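Local coordinates for protein agmatine N-acetyltransferase (Drosophila melanogaster, PDB 7CIW) that transfers the acetyl group of acetyl-CoA to the primary amine of agmatine, as a GNAT-fold enzyme of the arylalkylamine N-acetyltransferase subfamily, at residues E34-G39 against L186-H191; K94-K99 against I103-S108. The protein carries 1 engineered substitution. One frame throughout, in Å; residues are numbered along the deposited sequence.

Interaction 1 (E34-G39 against L186-H191); sequences EPLTAG and LRYVDH. With G0R (N-(4-carbamimidamidobutyl)ethanamide), chain C.
L36 and Y188 meet through one methyl and one ring carbon: CD2 of L36 lies 3.6 Å from CE1 of Y188, the two side chains crossing at about a right angle. Y188 carries its CG beside the backbone N (chi1 -64°), which sends the long ring across to the short helix 35-38. P35 adds a looser touch, its CB 4.2 Å from Y188 OH. A tyrosine fits here because its ring lays carbon against the L36 methyl while its hydroxyl, buried with it, hydrogen-bonds to the main-chain oxygen of T167, a residue of the CoA site. In this GNAT enzyme, helix 35-38 forms one wall of the substrate pocket, and the bound acetylagmatine runs along its far flank. L36 therefore works both ways, with CD1 3.7 Å from C7 of the ligand. E34 is the N-cap of the helix: its OE2 accepts from L36 N (2.9 Å), and its OE1 takes T37 N (2.8 Å) and T37 OG1 (2.6 Å). Two donors on OE1, and L36 N together with the T167 hydroxyl on OE2, hold the E34 carboxylate beside the ligand chain, E34 OE1 3.2 Å from ligand C8. T37 OG1 also receives a weak hydrogen bond from ligand N12 at 3.2 Å. Y188 opens a short 3-10 turn, whose next residues, V189 and D190, lie on the solvent side, and R187 reaches away to a salt bridge with E207.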
# COMPACT_ATOMS: atom_id res chain seq x y z
N GLU A 34 5.74 7.36 -5.09
CA GLU A 34 5.52 6.82 -3.75
C GLU A 34 6.71 7.19 -2.86
O GLU A 34 7.86 6.95 -3.24
CB GLU A 34 5.34 5.31 -3.82
CG GLU A 34 4.83 4.71 -2.52
CD GLU A 34 5.95 4.51 -1.53
OE1 GLU A 34 6.99 3.97 -1.93
OE2 GLU A 34 5.80 4.93 -0.36
N PRO A 35 6.47 7.79 -1.69
CA PRO A 35 7.60 8.36 -0.93
C PRO A 35 8.71 7.39 -0.54
O PRO A 35 9.88 7.78 -0.61
CB PRO A 35 6.90 8.96 0.30
CG PRO A 35 5.58 9.41 -0.24
CD PRO A 35 5.17 8.32 -1.22
N LEU A 36 8.42 6.15 -0.11
CA LEU A 36 9.54 5.25 0.22
C LEU A 36 10.36 4.91 -1.02
O LEU A 36 11.59 4.84 -0.96
CB LEU A 36 9.06 3.96 0.87
CG LEU A 36 8.15 4.09 2.08
CD1 LEU A 36 8.00 2.71 2.75
CD2 LEU A 36 8.73 5.12 3.05
N THR A 37 9.68 4.66 -2.14
CA THR A 37 10.38 4.35 -3.39
C THR A 37 11.15 5.56 -3.90
O THR A 37 12.28 5.42 -4.37
CB THR A 37 9.37 3.86 -4.42
OG1 THR A 37 8.44 2.97 -3.79
CG2 THR A 37 10.06 3.12 -5.57
N ALA A 38 10.55 6.75 -3.83
CA ALA A 38 11.23 7.95 -4.28
C ALA A 38 12.35 8.36 -3.34
O ALA A 38 13.27 9.08 -3.75
CB ALA A 38 10.24 9.11 -4.43
N GLY A 39 12.29 7.92 -2.09
CA GLY A 39 13.27 8.27 -1.08
C GLY A 39 14.40 7.29 -0.91
O GLY A 39 15.20 7.43 0.02
N LEU A 186 5.35 7.73 12.20
CA LEU A 186 6.79 7.58 12.27
C LEU A 186 7.40 8.59 11.31
O LEU A 186 7.20 8.49 10.10
CB LEU A 186 7.23 6.16 11.92
CG LEU A 186 8.72 5.87 11.80
CD1 LEU A 186 9.46 6.34 13.04
CD2 LEU A 186 8.92 4.37 11.56
N ARG A 187 8.16 9.55 11.84
CA ARG A 187 8.80 10.55 11.01
C ARG A 187 10.03 9.98 10.33
O ARG A 187 10.82 9.26 10.95
CB ARG A 187 9.21 11.77 11.83
CG ARG A 187 8.05 12.47 12.51
CD ARG A 187 8.50 13.81 13.08
NE ARG A 187 7.97 14.92 12.30
CZ ARG A 187 8.66 15.62 11.41
NH1 ARG A 187 9.94 15.33 11.17
NH2 ARG A 187 8.08 16.61 10.74
N TYR A 188 10.21 10.32 9.05
CA TYR A 188 11.30 9.72 8.29
C TYR A 188 12.65 10.12 8.84
O TYR A 188 13.59 9.31 8.81
CB TYR A 188 11.20 10.11 6.81
CG TYR A 188 9.95 9.57 6.16
CD1 TYR A 188 9.69 8.22 6.13
CD2 TYR A 188 9.02 10.43 5.59
CE1 TYR A 188 8.55 7.72 5.54
CE2 TYR A 188 7.87 9.94 5.00
CZ TYR A 188 7.65 8.58 4.99
OH TYR A 188 6.51 8.08 4.40
N VAL A 189 12.79 11.34 9.36
CA VAL A 189 14.08 11.75 9.92
C VAL A 189 14.45 10.96 11.16
O VAL A 189 15.63 10.93 11.55
CB VAL A 189 14.11 13.25 10.26
CG1 VAL A 189 13.97 14.09 9.01
CG2 VAL A 189 13.03 13.60 11.27
N ASP A 190 13.48 10.33 11.82
CA ASP A 190 13.70 9.57 13.04
C ASP A 190 14.08 8.12 12.78
O ASP A 190 14.40 7.41 13.74
CB ASP A 190 12.45 9.59 13.93
CG ASP A 190 12.11 10.97 14.47
OD1 ASP A 190 13.01 11.83 14.54
OD2 ASP A 190 10.93 11.18 14.85
N HIS A 191 14.05 7.66 11.53
CA HIS A 191 14.27 6.24 11.22
C HIS A 191 15.64 6.05 10.58
O HIS A 191 15.85 6.42 9.42
CB HIS A 191 13.16 5.67 10.33
CG HIS A 191 13.28 4.20 10.13
ND1 HIS A 191 12.94 3.29 11.10
CD2 HIS A 191 13.76 3.47 9.09
CE1 HIS A 191 13.18 2.06 10.67
NE2 HIS A 191 13.68 2.15 9.45
C10 G0R C . 6.76 -0.71 -1.90
N12 G0R C . 7.80 0.13 -2.47
C1 G0R C . -0.90 2.32 0.20
C2 G0R C . 0.58 2.52 -0.13
C5 G0R C . 2.98 2.62 0.67
C6 G0R C . 3.72 1.28 0.66
C7 G0R C . 5.24 1.44 0.59
C8 G0R C . 5.88 1.16 -0.77
N4 G0R C . 1.56 2.43 0.94
N9 G0R C . 5.89 -0.24 -1.12
N11 G0R C . 6.71 -2.12 -2.22
O3 G0R C . 0.92 2.74 -1.24

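Interaction 2 (K94-K99 against I103-S108); sequences KYAGGK and ILHLLS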
# COMPACT_ATOMS: atom_id res chain seq x y z
N LYS A 94 16.03 -10.69 5.42
CA LYS A 94 16.37 -11.43 4.21
C LYS A 94 16.89 -10.51 3.11
O LYS A 94 17.82 -10.86 2.38
CB LYS A 94 15.17 -12.22 3.70
CG LYS A 94 15.48 -13.04 2.46
CD LYS A 94 14.24 -13.52 1.74
CE LYS A 94 13.25 -14.15 2.69
NZ LYS A 94 12.16 -14.85 1.94
N TYR A 95 16.32 -9.32 2.99
CA TYR A 95 16.62 -8.43 1.88
C TYR A 95 17.48 -7.25 2.28
O TYR A 95 17.72 -6.37 1.45
CB TYR A 95 15.33 -7.95 1.22
CG TYR A 95 14.60 -9.06 0.50
CD1 TYR A 95 15.08 -9.55 -0.70
CD2 TYR A 95 13.45 -9.62 1.04
CE1 TYR A 95 14.43 -10.58 -1.36
CE2 TYR A 95 12.79 -10.65 0.38
CZ TYR A 95 13.29 -11.12 -0.81
OH TYR A 95 12.64 -12.14 -1.47
N ALA A 96 17.95 -7.21 3.53
CA ALA A 96 18.77 -6.10 4.01
C ALA A 96 19.97 -5.89 3.09
O ALA A 96 20.62 -6.84 2.66
CB ALA A 96 19.23 -6.36 5.44
N GLY A 97 20.24 -4.63 2.78
CA GLY A 97 21.35 -4.26 1.92
C GLY A 97 20.96 -3.66 0.59
O GLY A 97 21.82 -3.08 -0.08
N GLY A 98 19.70 -3.78 0.19
CA GLY A 98 19.23 -3.24 -1.07
C GLY A 98 18.10 -2.25 -0.85
O GLY A 98 17.69 -1.96 0.28
N LYS A 99 17.59 -1.74 -1.98
CA LYS A 99 16.47 -0.81 -1.96
C LYS A 99 15.26 -1.43 -1.26
O LYS A 99 14.62 -0.79 -0.41
CB LYS A 99 16.12 -0.40 -3.39
CG LYS A 99 14.99 0.61 -3.50
CD LYS A 99 14.58 0.81 -4.95
CE LYS A 99 13.43 1.80 -5.11
NZ LYS A 99 13.85 3.19 -4.73
N ILE A 103 13.32 -0.34 2.30
CA ILE A 103 11.88 -0.12 2.36
C ILE A 103 11.24 -1.08 3.36
O ILE A 103 10.43 -0.69 4.21
CB ILE A 103 11.28 -0.26 0.95
CG1 ILE A 103 11.83 0.85 0.03
CG2 ILE A 103 9.74 -0.27 0.99
CD1 ILE A 103 11.34 0.79 -1.41
N LEU A 104 11.64 -2.35 3.31
CA LEU A 104 11.09 -3.33 4.25
C LEU A 104 11.46 -3.02 5.69
O LEU A 104 10.67 -3.27 6.60
CB LEU A 104 11.57 -4.74 3.89
CG LEU A 104 10.69 -5.49 2.90
CD1 LEU A 104 11.37 -6.79 2.53
CD2 LEU A 104 9.30 -5.74 3.46
N HIS A 105 12.66 -2.48 5.93
CA HIS A 105 13.01 -2.19 7.32
C HIS A 105 12.11 -1.09 7.89
O HIS A 105 11.70 -1.16 9.06
CB HIS A 105 14.49 -1.83 7.44
CG HIS A 105 15.36 -3.02 7.70
ND1 HIS A 105 15.98 -3.73 6.69
CD2 HIS A 105 15.69 -3.65 8.85
CE1 HIS A 105 16.67 -4.72 7.21
NE2 HIS A 105 16.51 -4.70 8.52
N LEU A 106 11.75 -0.09 7.08
CA LEU A 106 10.78 0.90 7.55
C LEU A 106 9.40 0.27 7.74
O LEU A 106 8.77 0.43 8.79
CB LEU A 106 10.70 2.09 6.60
CG LEU A 106 9.72 3.15 7.12
CD1 LEU A 106 10.34 4.53 7.09
CD2 LEU A 106 8.36 3.14 6.40
N LEU A 107 8.93 -0.47 6.73
CA LEU A 107 7.60 -1.06 6.84
C LEU A 107 7.50 -2.03 8.01
O LEU A 107 6.46 -2.15 8.66
CB LEU A 107 7.24 -1.76 5.53
CG LEU A 107 6.99 -0.82 4.35
CD1 LEU A 107 6.75 -1.61 3.06
CD2 LEU A 107 5.82 0.11 4.64
N SER A 108 8.59 -2.74 8.30
CA SER A 108 8.58 -3.69 9.41
C SER A 108 8.57 -2.96 10.74
O SER A 108 7.89 -3.39 11.68
CB SER A 108 9.78 -4.63 9.31
OG SER A 108 9.92 -5.44 10.46
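I103 begins the contact with its backbone, its N donating to K99 O over 3.0 Å at an N-H...O angle of 164°, the i to i+4 bond of the first turn of helix 99-114. Its side chain folds back over the same oxygen, CG1 lying 3.3 Å from K99 O, because CG1 sits beside the backbone N (chi1 -64°). The all-carbon branch suits a buried place that also touches the acetylagmatine. K99 runs alongside, its CG 4.2 Å from I103 CD1, and its long chain carries NZ to the main-chain oxygen of P42 and to T40 OG1, besides T37 O. L104 comes next, pointing across to Y95, where L104 CD1 meets Y95 CD2 at 3.8 Å; the two side chains cross obliquely. Here a tight turn joins two consecutive helices of the GNAT domain: the chain leaving helix 84-95 makes a type II beta turn, Y95 to G98, before G98 N-caps the next helix. G97 stands at the turn position with positive phi (114°), where a side chain would jam against the preceding carbonyl oxygen. H105 then brings its imidazole edge to the small A96, whose CB lies at that edge, near the ring plane, 3.5 Å from H105 CE1. Its ND1 is hydrogen-bonded to G101 O, one turn back, which helps fix the ring's rotation. Beyond H105, S108 packs on A89 of helix 84-95.

The centres of the two interactions lie 12 Å apart, on the same side of the centre of the chain, and interaction 2 is nested along the sequence within the long loop that interaction 1 closes. Helix 99-114 joins them: L106, on the second segment of interaction 2, packs against L36, Y188 and H191, so it touches both segments of interaction 1. The lysine at the start of that helix adds a polar tie to the first segment of interaction 1. The pocket-wall helix 35-38 is thus backed by a helix from mid-chain and by the turn that follows edge strand 181-187, and both interactions contribute residues to the acetylagmatine pocket.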